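Local atomic coordinates of TRNA (adenine(9)-n1)-methyltransferase (Sulfolobus acidocaldarius, PDB entry 5A7Z), a protein that catalyses the S-adenosyl-L-methionine-dependent methylation of adenosine 9 in tRNA at N1, giving N1-methyladenosine. Residues 107-112 with 194-199; 174-179 with 223-228; 186-191 with 256-261. All blocks are in the same frame, centred on the assembly; numbering follows the deposited sequence.

Contact 1 (107-112 with 194-199)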
ATOM      1  N   TYR A 107       0.630  -0.898   9.806  1.00 32.29           N
ATOM      2  CA  TYR A 107       0.992  -1.995   8.958  1.00 35.33           C
ATOM      3  C   TYR A 107      -0.058  -2.160   7.892  1.00 36.25           C
ATOM      4  O   TYR A 107      -1.218  -1.771   8.087  1.00 34.73           O
ATOM      5  CB  TYR A 107       1.124  -3.287   9.806  1.00 37.98           C
ATOM      6  CG  TYR A 107       2.281  -3.222  10.802  1.00 38.74           C
ATOM      7  CD1 TYR A 107       3.594  -3.167  10.355  1.00 36.64           C
ATOM      8  CD2 TYR A 107       2.055  -3.148  12.167  1.00 42.41           C
ATOM      9  CE1 TYR A 107       4.639  -3.063  11.231  1.00 38.72           C
ATOM     10  CE2 TYR A 107       3.105  -3.047  13.060  1.00 43.38           C
ATOM     11  CZ  TYR A 107       4.399  -3.001  12.583  1.00 42.83           C
ATOM     12  OH  TYR A 107       5.471  -2.917  13.461  1.00 38.27           O
ATOM     13  N   PRO A 108       0.323  -2.764   6.759  1.00 34.14           N
ATOM     14  CA  PRO A 108       1.679  -3.208   6.529  1.00 34.55           C
ATOM     15  C   PRO A 108       2.589  -2.077   6.059  1.00 34.21           C
ATOM     16  O   PRO A 108       2.104  -1.016   5.660  1.00 32.68           O
ATOM     17  CB  PRO A 108       1.517  -4.253   5.422  1.00 35.17           C
ATOM     18  CG  PRO A 108       0.311  -3.799   4.661  1.00 33.03           C
ATOM     19  CD  PRO A 108      -0.607  -3.294   5.739  1.00 32.29           C
ATOM     20  N   LYS A 109       3.899  -2.322   6.132  1.00 33.95           N
ATOM     21  CA  LYS A 109       4.915  -1.354   5.719  1.00 33.76           C
ATOM     22  C   LYS A 109       5.594  -1.823   4.481  1.00 29.71           C
ATOM     23  O   LYS A 109       6.060  -2.943   4.424  1.00 33.10           O
ATOM     24  CB  LYS A 109       5.961  -1.195   6.799  1.00 32.61           C
ATOM     25  CG  LYS A 109       5.433  -0.541   8.038  1.00 36.69           C
ATOM     26  CD  LYS A 109       6.531  -0.427   9.058  1.00 39.14           C
ATOM     27  CE  LYS A 109       6.042   0.283  10.305  1.00 41.83           C
ATOM     28  NZ  LYS A 109       6.890  -0.074  11.485  1.00 45.18           N
HETATM   29  N   MSE A 110       5.683  -0.941   3.506  1.00 30.20           N
HETATM   30  CA  MSE A 110       6.370  -1.204   2.270  1.00 33.69           C
HETATM   31  C   MSE A 110       7.604  -0.315   2.277  1.00 33.10           C
HETATM   32  O   MSE A 110       7.501   0.904   2.349  1.00 32.96           O
HETATM   33  CB  MSE A 110       5.431  -0.835   1.101  1.00 36.00           C
HETATM   34  CG  MSE A 110       4.000  -1.389   1.291  1.00 43.86           C
HETATM   35 SE   MSE A 110       3.995  -3.362   1.009  1.00 50.27          SE
HETATM   36  CE  MSE A 110       2.894  -3.822   2.534  1.00 46.56           C
ATOM     37  N   VAL A 111       8.772  -0.924   2.191  1.00 29.84           N
ATOM     38  CA  VAL A 111      10.035  -0.204   2.362  1.00 30.62           C
ATOM     39  C   VAL A 111      10.813  -0.313   1.093  1.00 29.22           C
ATOM     40  O   VAL A 111      11.062  -1.433   0.609  1.00 32.49           O
ATOM     41  CB  VAL A 111      10.836  -0.809   3.514  1.00 32.11           C
ATOM     42  CG1 VAL A 111      12.179  -0.151   3.635  1.00 33.59           C
ATOM     43  CG2 VAL A 111      10.054  -0.665   4.819  1.00 36.35           C
ATOM     44  N   ILE A 112      11.106   0.826   0.485  1.00 31.33           N
ATOM     45  CA  ILE A 112      12.006   0.865  -0.664  1.00 34.01           C
ATOM     46  C   ILE A 112      13.404   1.213  -0.175  1.00 36.22           C
ATOM     47  O   ILE A 112      13.644   2.315   0.356  1.00 29.60           O
ATOM     48  CB  ILE A 112      11.574   1.902  -1.721  1.00 36.59           C
ATOM     49  CG1 ILE A 112      10.074   1.750  -2.053  1.00 38.93           C
ATOM     50  CG2 ILE A 112      12.421   1.762  -2.988  1.00 33.27           C
ATOM     51  CD1 ILE A 112       9.693   0.347  -2.410  1.00 44.61           C
ATOM     52  N   HIS A 194       3.540 -11.825   6.928  1.00 43.11           N
ATOM     53  CA  HIS A 194       4.539 -10.827   7.238  1.00 38.18           C
ATOM     54  C   HIS A 194       3.956  -9.446   7.180  1.00 36.35           C
ATOM     55  O   HIS A 194       2.989  -9.239   6.529  1.00 38.56           O
ATOM     56  CB  HIS A 194       5.725 -10.962   6.332  1.00 38.58           C
ATOM     57  CG  HIS A 194       6.642 -12.058   6.724  1.00 42.34           C
ATOM     58  ND1 HIS A 194       6.437 -13.358   6.350  1.00 47.20           N
ATOM     59  CD2 HIS A 194       7.765 -12.053   7.468  1.00 44.75           C
ATOM     60  CE1 HIS A 194       7.398 -14.111   6.840  1.00 46.87           C
ATOM     61  NE2 HIS A 194       8.215 -13.344   7.527  1.00 45.28           N
ATOM     62  N   ASN A 195       4.527  -8.499   7.889  1.00 33.88           N
ATOM     63  CA  ASN A 195       3.910  -7.165   7.928  1.00 33.38           C
ATOM     64  C   ASN A 195       4.802  -6.026   7.421  1.00 31.46           C
ATOM     65  O   ASN A 195       4.398  -4.865   7.446  1.00 33.87           O
ATOM     66  CB  ASN A 195       3.358  -6.852   9.314  1.00 28.90           C
ATOM     67  CG  ASN A 195       4.420  -6.810  10.365  1.00 30.65           C
ATOM     68  OD1 ASN A 195       5.594  -6.892  10.071  1.00 33.05           O
ATOM     69  ND2 ASN A 195       4.008  -6.648  11.613  1.00 31.80           N
ATOM     70  N   VAL A 196       6.023  -6.361   7.019  1.00 32.28           N
ATOM     71  CA  VAL A 196       6.990  -5.372   6.493  1.00 30.54           C
ATOM     72  C   VAL A 196       7.714  -5.989   5.283  1.00 28.33           C
ATOM     73  O   VAL A 196       8.213  -7.100   5.365  1.00 30.32           O
ATOM     74  CB  VAL A 196       8.020  -4.958   7.553  1.00 30.03           C
ATOM     75  CG1 VAL A 196       9.048  -3.997   6.962  1.00 33.07           C
ATOM     76  CG2 VAL A 196       7.335  -4.343   8.754  1.00 30.90           C
ATOM     77  N   PHE A 197       7.735  -5.264   4.168  1.00 28.62           N
ATOM     78  CA  PHE A 197       8.293  -5.772   2.889  1.00 33.42           C
ATOM     79  C   PHE A 197       9.353  -4.857   2.346  1.00 31.06           C
ATOM     80  O   PHE A 197       9.106  -3.683   2.139  1.00 36.74           O
ATOM     81  CB  PHE A 197       7.170  -5.971   1.864  1.00 35.29           C
ATOM     82  CG  PHE A 197       6.116  -6.883   2.357  1.00 33.69           C
ATOM     83  CD1 PHE A 197       5.193  -6.436   3.269  1.00 34.53           C
ATOM     84  CD2 PHE A 197       6.173  -8.230   2.074  1.00 36.20           C
ATOM     85  CE1 PHE A 197       4.274  -7.300   3.826  1.00 35.80           C
ATOM     86  CE2 PHE A 197       5.240  -9.101   2.609  1.00 36.83           C
ATOM     87  CZ  PHE A 197       4.296  -8.636   3.490  1.00 34.42           C
ATOM     88  N   VAL A 198      10.561  -5.401   2.170  1.00 32.92           N
ATOM     89  CA  VAL A 198      11.718  -4.635   1.764  1.00 30.97           C
ATOM     90  C   VAL A 198      12.079  -4.980   0.318  1.00 32.86           C
ATOM     91  O   VAL A 198      12.338  -6.148  -0.013  1.00 30.08           O
ATOM     92  CB  VAL A 198      12.929  -4.905   2.684  1.00 34.76           C
ATOM     93  CG1 VAL A 198      14.128  -4.074   2.245  1.00 33.42           C
ATOM     94  CG2 VAL A 198      12.597  -4.582   4.141  1.00 35.63           C
ATOM     95  N   ILE A 199      12.080  -3.934  -0.518  1.00 37.50           N
ATOM     96  CA  ILE A 199      12.465  -3.993  -1.928  1.00 41.06           C
ATOM     97  C   ILE A 199      13.615  -3.016  -2.180  1.00 38.52           C
ATOM     98  O   ILE A 199      13.468  -1.799  -2.038  1.00 38.07           O
ATOM     99  CB  ILE A 199      11.264  -3.644  -2.858  1.00 44.95           C
ATOM    100  CG1 ILE A 199       9.958  -4.191  -2.265  1.00 49.04           C
ATOM    101  CG2 ILE A 199      11.486  -4.248  -4.249  1.00 47.34           C
ATOM    102  CD1 ILE A 199       8.681  -3.584  -2.828  1.00 58.05           C
TER

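Contact 2 (174-179 with 223-228)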
ATOM      1  N   ASN A 174       7.907  -7.426  11.243  1.00 33.79           N
ATOM      2  CA  ASN A 174       8.258  -8.787  10.904  1.00 37.43           C
ATOM      3  C   ASN A 174       8.580  -8.886   9.420  1.00 38.26           C
ATOM      4  O   ASN A 174       7.734  -9.307   8.630  1.00 34.91           O
ATOM      5  CB  ASN A 174       7.111  -9.690  11.271  1.00 38.25           C
ATOM      6  CG  ASN A 174       7.351 -11.105  10.887  1.00 41.01           C
ATOM      7  OD1 ASN A 174       8.469 -11.521  10.632  1.00 35.33           O
ATOM      8  ND2 ASN A 174       6.286 -11.849  10.784  1.00 46.18           N
ATOM      9  N   PRO A 175       9.807  -8.466   9.036  1.00 38.64           N
ATOM     10  CA  PRO A 175      10.137  -8.104   7.666  1.00 36.06           C
ATOM     11  C   PRO A 175      10.493  -9.284   6.826  1.00 38.07           C
ATOM     12  O   PRO A 175      10.994 -10.285   7.336  1.00 38.27           O
ATOM     13  CB  PRO A 175      11.369  -7.206   7.815  1.00 39.60           C
ATOM     14  CG  PRO A 175      11.565  -7.013   9.283  1.00 39.99           C
ATOM     15  CD  PRO A 175      10.930  -8.195   9.929  1.00 39.64           C
ATOM     16  N   VAL A 176      10.223  -9.178   5.538  1.00 34.17           N
ATOM     17  CA  VAL A 176      10.816 -10.077   4.578  1.00 36.39           C
ATOM     18  C   VAL A 176      11.454  -9.237   3.475  1.00 37.38           C
ATOM     19  O   VAL A 176      11.079  -8.083   3.286  1.00 39.39           O
ATOM     20  CB  VAL A 176       9.765 -11.015   4.026  1.00 38.37           C
ATOM     21  CG1 VAL A 176       8.807 -10.265   3.127  1.00 42.38           C
ATOM     22  CG2 VAL A 176      10.415 -12.162   3.289  1.00 43.96           C
ATOM     23  N   ILE A 177      12.472  -9.784   2.815  1.00 35.71           N
ATOM     24  CA  ILE A 177      13.207  -9.077   1.787  1.00 32.76           C
ATOM     25  C   ILE A 177      12.841  -9.704   0.449  1.00 36.41           C
ATOM     26  O   ILE A 177      12.957 -10.912   0.266  1.00 35.11           O
ATOM     27  CB  ILE A 177      14.741  -9.223   1.957  1.00 31.66           C
ATOM     28  CG1 ILE A 177      15.192  -8.975   3.403  1.00 34.42           C
ATOM     29  CG2 ILE A 177      15.481  -8.318   0.999  1.00 33.16           C
ATOM     30  CD1 ILE A 177      14.794  -7.647   4.001  1.00 34.23           C
ATOM     31  N   LEU A 178      12.444  -8.872  -0.496  1.00 36.33           N
ATOM     32  CA  LEU A 178      12.113  -9.354  -1.810  1.00 36.42           C
ATOM     33  C   LEU A 178      13.352  -9.399  -2.656  1.00 35.21           C
ATOM     34  O   LEU A 178      14.026  -8.413  -2.818  1.00 41.40           O
ATOM     35  CB  LEU A 178      11.005  -8.494  -2.425  1.00 36.70           C
ATOM     36  CG  LEU A 178       9.729  -8.833  -1.632  1.00 41.82           C
ATOM     37  CD1 LEU A 178       8.888  -7.630  -1.336  1.00 47.84           C
ATOM     38  CD2 LEU A 178       8.931  -9.925  -2.329  1.00 45.14           C
ATOM     39  N   ASP A 179      13.658 -10.587  -3.146  1.00 37.12           N
ATOM     40  CA  ASP A 179      14.948 -10.875  -3.744  1.00 39.83           C
ATOM     41  C   ASP A 179      14.769 -11.975  -4.796  1.00 36.81           C
ATOM     42  O   ASP A 179      14.476 -13.118  -4.444  1.00 35.52           O
ATOM     43  CB  ASP A 179      15.919 -11.344  -2.656  1.00 40.58           C
ATOM     44  CG  ASP A 179      17.366 -11.482  -3.159  1.00 42.12           C
ATOM     45  OD1 ASP A 179      17.618 -11.294  -4.358  1.00 42.92           O
ATOM     46  OD2 ASP A 179      18.252 -11.781  -2.328  1.00 49.97           O
ATOM     47  N   SER A 223      18.847 -11.566  10.739  1.00 37.61           N
ATOM     48  CA  SER A 223      18.754 -12.181   9.441  1.00 42.91           C
ATOM     49  C   SER A 223      17.282 -12.257   9.066  1.00 48.77           C
ATOM     50  O   SER A 223      16.484 -12.879   9.759  1.00 51.99           O
ATOM     51  CB  SER A 223      19.341 -13.575   9.457  1.00 45.18           C
ATOM     52  OG  SER A 223      19.709 -13.946   8.139  1.00 54.33           O
ATOM     53  N   PHE A 224      16.915 -11.588   7.987  1.00 45.36           N
ATOM     54  CA  PHE A 224      15.553 -11.590   7.535  1.00 41.46           C
ATOM     55  C   PHE A 224      15.418 -12.502   6.331  1.00 35.77           C
ATOM     56  O   PHE A 224      16.320 -12.603   5.545  1.00 31.80           O
ATOM     57  CB  PHE A 224      15.141 -10.162   7.193  1.00 41.54           C
ATOM     58  CG  PHE A 224      15.270  -9.216   8.349  1.00 40.69           C
ATOM     59  CD1 PHE A 224      14.597  -9.466   9.533  1.00 39.09           C
ATOM     60  CD2 PHE A 224      16.096  -8.097   8.274  1.00 43.03           C
ATOM     61  CE1 PHE A 224      14.711  -8.609  10.616  1.00 41.93           C
ATOM     62  CE2 PHE A 224      16.205  -7.226   9.357  1.00 44.85           C
ATOM     63  CZ  PHE A 224      15.506  -7.486  10.527  1.00 39.91           C
ATOM     64  N   PRO A 225      14.264 -13.156   6.192  1.00 34.41           N
ATOM     65  CA  PRO A 225      14.085 -14.097   5.099  1.00 33.88           C
ATOM     66  C   PRO A 225      14.100 -13.397   3.773  1.00 36.28           C
ATOM     67  O   PRO A 225      13.695 -12.248   3.682  1.00 34.35           O
ATOM     68  CB  PRO A 225      12.705 -14.718   5.361  1.00 37.37           C
ATOM     69  CG  PRO A 225      12.181 -14.110   6.626  1.00 35.25           C
ATOM     70  CD  PRO A 225      13.265 -13.314   7.261  1.00 33.15           C
ATOM     71  N   ARG A 226      14.587 -14.093   2.755  1.00 37.51           N
ATOM     72  CA  ARG A 226      14.739 -13.539   1.434  1.00 39.65           C
ATOM     73  C   ARG A 226      13.866 -14.332   0.492  1.00 45.67           C
ATOM     74  O   ARG A 226      14.120 -15.520   0.264  1.00 44.48           O
ATOM     75  CB  ARG A 226      16.184 -13.669   0.957  1.00 41.92           C
ATOM     76  CG  ARG A 226      17.217 -12.936   1.784  1.00 45.78           C
ATOM     77  CD  ARG A 226      18.296 -12.300   0.910  1.00 46.47           C
ATOM     78  NE  ARG A 226      18.753 -11.064   1.527  1.00 52.96           N
ATOM     79  CZ  ARG A 226      18.833  -9.881   0.935  1.00 52.47           C
ATOM     80  NH1 ARG A 226      18.531  -9.713  -0.354  1.00 48.02           N
ATOM     81  NH2 ARG A 226      19.238  -8.846   1.656  1.00 61.17           N
ATOM     82  N   VAL A 227      12.931 -13.645  -0.151  1.00 44.16           N
ATOM     83  CA  VAL A 227      11.792 -14.288  -0.746  1.00 42.35           C
ATOM     84  C   VAL A 227      11.760 -13.972  -2.237  1.00 45.46           C
ATOM     85  O   VAL A 227      11.796 -12.811  -2.634  1.00 43.74           O
ATOM     86  CB  VAL A 227      10.521 -13.837  -0.021  1.00 44.77           C
ATOM     87  CG1 VAL A 227       9.292 -13.971  -0.893  1.00 49.85           C
ATOM     88  CG2 VAL A 227      10.364 -14.643   1.254  1.00 44.49           C
ATOM     89  N   LYS A 228      11.790 -15.020  -3.065  1.00 43.08           N
ATOM     90  CA  LYS A 228      11.675 -14.840  -4.512  1.00 42.95           C
ATOM     91  C   LYS A 228      10.245 -15.117  -4.981  1.00 40.54           C
ATOM     92  O   LYS A 228       9.624 -16.120  -4.614  1.00 45.26           O
ATOM     93  CB  LYS A 228      12.667 -15.726  -5.276  1.00 44.82           C
ATOM     94  CG  LYS A 228      12.688 -17.171  -4.834  1.00 47.11           C
ATOM     95  CD  LYS A 228      13.558 -18.013  -5.743  1.00 54.13           C
ATOM     96  CE  LYS A 228      13.873 -19.348  -5.091  1.00 61.61           C
ATOM     97  NZ  LYS A 228      14.675 -20.221  -6.001  1.00 71.39           N
TER

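Contact 3 (186-191 with 256-261)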
ATOM      1  N   ALA A 186       8.072 -17.258  -2.653  1.00 44.28           N
ATOM      2  CA  ALA A 186       6.928 -16.598  -2.066  1.00 46.86           C
ATOM      3  C   ALA A 186       5.661 -17.438  -2.272  1.00 45.92           C
ATOM      4  O   ALA A 186       5.412 -17.958  -3.352  1.00 44.27           O
ATOM      5  CB  ALA A 186       6.752 -15.210  -2.654  1.00 46.01           C
ATOM      6  N   THR A 187       4.879 -17.562  -1.213  1.00 43.50           N
ATOM      7  CA  THR A 187       3.550 -18.121  -1.296  1.00 41.27           C
ATOM      8  C   THR A 187       2.579 -17.084  -0.772  1.00 46.43           C
ATOM      9  O   THR A 187       2.981 -16.067  -0.186  1.00 45.08           O
ATOM     10  CB  THR A 187       3.412 -19.346  -0.400  1.00 40.32           C
ATOM     11  OG1 THR A 187       3.582 -18.940   0.948  1.00 42.12           O
ATOM     12  CG2 THR A 187       4.440 -20.404  -0.731  1.00 38.43           C
ATOM     13  N   ASP A 188       1.299 -17.350  -0.967  1.00 48.25           N
ATOM     14  CA  ASP A 188       0.247 -16.476  -0.477  1.00 54.92           C
ATOM     15  C   ASP A 188       0.417 -16.252   1.019  1.00 53.50           C
ATOM     16  O   ASP A 188       0.346 -15.123   1.503  1.00 48.83           O
ATOM     17  CB  ASP A 188      -1.149 -17.068  -0.797  1.00 53.47           C
ATOM     18  CG  ASP A 188      -1.560 -16.857  -2.274  1.00 67.17           C
ATOM     19  OD1 ASP A 188      -1.869 -15.697  -2.633  1.00 76.46           O
ATOM     20  OD2 ASP A 188      -1.568 -17.840  -3.076  1.00 67.00           O
ATOM     21  N   GLN A 189       0.684 -17.319   1.751  1.00 55.20           N
ATOM     22  CA  GLN A 189       0.674 -17.219   3.192  1.00 57.05           C
ATOM     23  C   GLN A 189       1.956 -16.582   3.709  1.00 49.78           C
ATOM     24  O   GLN A 189       1.905 -15.772   4.644  1.00 45.62           O
ATOM     25  CB  GLN A 189       0.389 -18.583   3.842  1.00 64.03           C
ATOM     26  CG  GLN A 189      -1.051 -19.101   3.602  1.00 70.10           C
ATOM     27  CD  GLN A 189      -2.139 -18.021   3.761  1.00 76.45           C
ATOM     28  OE1 GLN A 189      -2.696 -17.508   2.766  1.00 62.53           O
ATOM     29  NE2 GLN A 189      -2.438 -17.661   5.012  1.00 78.06           N
ATOM     30  N   ILE A 190       3.088 -16.864   3.071  1.00 40.11           N
ATOM     31  CA  ILE A 190       4.314 -16.162   3.460  1.00 42.80           C
ATOM     32  C   ILE A 190       4.045 -14.662   3.497  1.00 42.59           C
ATOM     33  O   ILE A 190       4.405 -13.973   4.448  1.00 37.40           O
ATOM     34  CB  ILE A 190       5.467 -16.389   2.497  1.00 46.91           C
ATOM     35  CG1 ILE A 190       5.926 -17.853   2.519  1.00 49.77           C
ATOM     36  CG2 ILE A 190       6.632 -15.466   2.863  1.00 50.35           C
ATOM     37  CD1 ILE A 190       6.308 -18.363   3.879  1.00 50.84           C
ATOM     38  N   LEU A 191       3.381 -14.168   2.459  1.00 40.96           N
ATOM     39  CA  LEU A 191       3.091 -12.750   2.356  1.00 43.65           C
ATOM     40  C   LEU A 191       2.092 -12.256   3.376  1.00 44.91           C
ATOM     41  O   LEU A 191       2.289 -11.197   3.954  1.00 42.56           O
ATOM     42  CB  LEU A 191       2.603 -12.401   0.965  1.00 45.93           C
ATOM     43  CG  LEU A 191       3.570 -12.741  -0.164  1.00 42.11           C
ATOM     44  CD1 LEU A 191       3.001 -12.226  -1.467  1.00 40.87           C
ATOM     45  CD2 LEU A 191       4.961 -12.166   0.104  1.00 45.07           C
ATOM     46  N   ASP A 256      -7.016  -9.645  -1.078  1.00 39.98           N
ATOM     47  CA  ASP A 256      -7.129 -11.092  -0.970  1.00 44.94           C
ATOM     48  C   ASP A 256      -6.997 -11.776  -2.319  1.00 41.90           C
ATOM     49  O   ASP A 256      -7.653 -12.761  -2.579  1.00 42.80           O
ATOM     50  CB  ASP A 256      -8.449 -11.482  -0.299  1.00 44.60           C
ATOM     51  CG  ASP A 256      -8.484 -11.096   1.161  1.00 44.61           C
ATOM     52  OD1 ASP A 256      -7.497 -11.414   1.863  1.00 49.77           O
ATOM     53  OD2 ASP A 256      -9.468 -10.438   1.593  1.00 49.27           O
ATOM     54  N   GLN A 257      -6.127 -11.262  -3.165  1.00 39.03           N
ATOM     55  CA  GLN A 257      -5.911 -11.876  -4.406  1.00 38.47           C
ATOM     56  C   GLN A 257      -4.909 -12.987  -4.256  1.00 43.82           C
ATOM     57  O   GLN A 257      -4.028 -12.972  -3.388  1.00 39.65           O
ATOM     58  CB  GLN A 257      -5.428 -10.875  -5.426  1.00 44.22           C
ATOM     59  CG  GLN A 257      -6.312 -10.811  -6.640  1.00 45.28           C
ATOM     60  CD  GLN A 257      -5.699 -10.055  -7.788  1.00 50.90           C
ATOM     61  OE1 GLN A 257      -4.800  -9.246  -7.604  1.00 52.34           O
ATOM     62  NE2 GLN A 257      -6.181 -10.330  -8.999  1.00 58.23           N
ATOM     63  N   SER A 258      -5.100 -13.992  -5.088  1.00 43.05           N
ATOM     64  CA  SER A 258      -4.103 -15.010  -5.340  1.00 40.24           C
ATOM     65  C   SER A 258      -2.774 -14.364  -5.831  1.00 35.86           C
ATOM     66  O   SER A 258      -2.773 -13.433  -6.663  1.00 34.11           O
ATOM     67  CB  SER A 258      -4.680 -15.951  -6.401  1.00 41.78           C
ATOM     68  OG  SER A 258      -3.795 -16.948  -6.721  1.00 47.02           O
ATOM     69  N   LEU A 259      -1.657 -14.859  -5.319  1.00 33.98           N
ATOM     70  CA  LEU A 259      -0.344 -14.466  -5.810  1.00 38.08           C
ATOM     71  C   LEU A 259      -0.260 -14.686  -7.309  1.00 40.90           C
ATOM     72  O   LEU A 259       0.089 -13.776  -8.064  1.00 40.39           O
ATOM     73  CB  LEU A 259       0.743 -15.282  -5.109  1.00 42.07           C
ATOM     74  CG  LEU A 259       2.186 -14.945  -5.506  1.00 45.57           C
ATOM     75  CD1 LEU A 259       2.383 -13.450  -5.663  1.00 43.32           C
ATOM     76  CD2 LEU A 259       3.169 -15.499  -4.488  1.00 45.47           C
ATOM     77  N   GLU A 260      -0.659 -15.874  -7.748  1.00 47.48           N
ATOM     78  CA  GLU A 260      -0.725 -16.186  -9.170  1.00 50.91           C
ATOM     79  C   GLU A 260      -1.512 -15.144  -9.973  1.00 44.12           C
ATOM     80  O   GLU A 260      -1.064 -14.711 -11.035  1.00 40.72           O
ATOM     81  CB  GLU A 260      -1.326 -17.576  -9.385  1.00 62.89           C
ATOM     82  CG  GLU A 260      -1.367 -18.017 -10.838  1.00 69.02           C
ATOM     83  CD  GLU A 260      -1.924 -19.416 -11.009  1.00 74.95           C
ATOM     84  OE1 GLU A 260      -2.315 -20.029  -9.991  1.00 85.02           O
ATOM     85  OE2 GLU A 260      -1.972 -19.904 -12.156  1.00 83.76           O
ATOM     86  N   GLU A 261      -2.681 -14.747  -9.474  1.00 47.85           N
ATOM     87  CA  GLU A 261      -3.533 -13.812 -10.208  1.00 51.67           C
ATOM     88  C   GLU A 261      -3.053 -12.395 -10.060  1.00 49.24           C
ATOM     89  O   GLU A 261      -3.295 -11.560 -10.930  1.00 46.84           O
ATOM     90  CB  GLU A 261      -4.981 -13.896  -9.711  1.00 56.81           C
ATOM     91  CG  GLU A 261      -5.629 -15.261  -9.922  1.00 69.17           C
ATOM     92  CD  GLU A 261      -6.268 -15.430 -11.310  1.00 77.12           C
ATOM     93  OE1 GLU A 261      -5.533 -15.418 -12.350  1.00 69.42           O
ATOM     94  OE2 GLU A 261      -7.515 -15.604 -11.352  1.00 77.65           O
TER

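Contact 1 (107-112 with 194-199)
The phenol ring of Y107 overlaps the side-chain amide of N195 face to face. The two planes are only 7° apart, and N195 ND2 lies 3.6 Å above the plane of the Y107 ring, over its centre. N195 presents this amide by placing CG between its own backbone N and carbonyl carbon (chi1 63°). An asparagine suits the place because it is flat enough to stack and still polar at its rim: OD1 accepts from N174 N and ND2 donates to E172 O, which is likely to hold the stacked amide against rotation. The Y107 hydroxyl bonds to D173, which also forms a salt bridge with K109 NZ.

Beyond this stack, strands 109-112 and 196-199 run parallel, their axes 17° apart. K109 and V111 each bond through both N and O: K109 N to N195 O (2.9 Å), F197 N to K109 O (2.9 Å), V111 N to F197 O (2.8 Å) and I199 N to V111 O (2.9 Å). On the face bearing K109, V111, V196 and V198, V196 CG2 lies at the edge of the Y107 ring, 3.9 Å from CE1, with the K109 chain alongside it. The beta-branched V111 and V196 fit the extended backbone and meet through V111 CG2 and V196 CG1. On the other face, M110, present as selenomethionine, bends at chi2 and chi3 and brings CE to 3.6 Å from F197 CD1, while SE lies 5.0 Å from the F197 ring centroid in an oblique Met-aromatic contact; P108 CB approaches the edge of the same ring.

Strands 148-151 and 175-178 bond to the outer sides of this pair, making it interior to the sheet. Helix 242-255 packs on the face of M110, I112 and F197, and helix 122-142 joins it over M110 and I112.

Contact 2 (174-179 with 223-228)
The largely parallel sheet of the methyltransferase domain continues here from strand 175-178 to the short strand 226-228, whose axis is turned 48° against it, a marked twist. Three backbone bonds join them: I177 N to P225 O (2.9 Å), V227 N to I177 O (2.8 Å) and D179 N to V227 O (2.9 Å). P225 has no N-H to give, yet its carbonyl serves the ladder, so a proline is tolerated just before the strand.

One face carries I177 and R226. The guanidinium of R226 lies across the methyl I177 CG2, which sits 3.5 Å above its plane, while its edge is kept for charge: NH1 forms a salt bridge with D179 OD2 at 2.9 Å. The carboxylate stands nearly upright to the guanidinium, 85° between planes, and OD2 is met from above its own plane. R207 also bridges to this OD2, and Y181 N bonds to OD1; D210 takes R226 NH2. Arginine suits the place because its flat face packs on a methyl while its edge offers several donors; with R207 and Y181 N it surrounds the D179 carboxylate.

Toward the start of the strand, P175 CG lies over the face of the F224 ring, 4.1 Å from its centroid, a CH-pi contact between two rigid groups. F224 CB meets I177 CG1, so the isoleucine is shared between phenylalanine and arginine. Parallel strands linked through helices, here 188-192 and 211-220, build the alpha/beta domain of the SPOUT class to which Trm10 belongs, a class whose hallmark is a C-terminal trefoil knot.

Contact 3 (186-191 with 256-261)
D188 turns its CG anti to the carbonyl carbon (chi1 -78°), carrying the carboxylate out toward L259, whose own CG is anti to the backbone N (chi1 -179°) and leads the leucine back past D188 to A186. Two helix N-termini, those of 188-192 and 259-265, meet here, each with an N-cap residue before it (T187 and S258). D188 OD1 accepts the backbone N of L259 at 2.8 Å, on its syn side and 20° out of the carboxylate plane. The aspartate of a distant segment thus serves the N-H that follows S258. An acidic residue fits well, since its charge probably interacts favourably with the N-terminal ends of both helices. With an alanine here, the L259 N-H is likely to lose this acceptor, and the start of helix 259-265 would be less firmly held to the helix that D188 begins.

The first helix has a cap of its own: T187, at its N-cap, accepts I190 N at OG1 (3.0 Å). Threonine serves here because its hydroxyl is close enough to the backbone to reach an N-H in the first turn.

L259 supplies the apolar half of the contact and also packs on I248 of helix 242-255, where V252 touches D188. L259 CD1 approaches L191 CD1 at 4.4 Å; L259 CD2 rests against A186, 4.0 Å from A186 CB and 3.5 Å from A186 O.

How the contacts relate
Contacts 1 and 2 belong to one sheet and are joined at adjacent strands 196-202 and 175-178, where L178 N bonds to V198 O; both are largely buried. Contact 1 lies nearer the centre of the chain and is chiefly a backbone ladder between apolar faces, with polar groups gathered at one end. Contact 2, farther out, adds an ion pair to its ladder. Contact 3 is only partly buried and joins helix starts, with a single hydrogen bond across it and far less buried surface. It still meets the sheet: A186 N bonds to K228 O of contact 2, and L191 O touches F197 of contact 1.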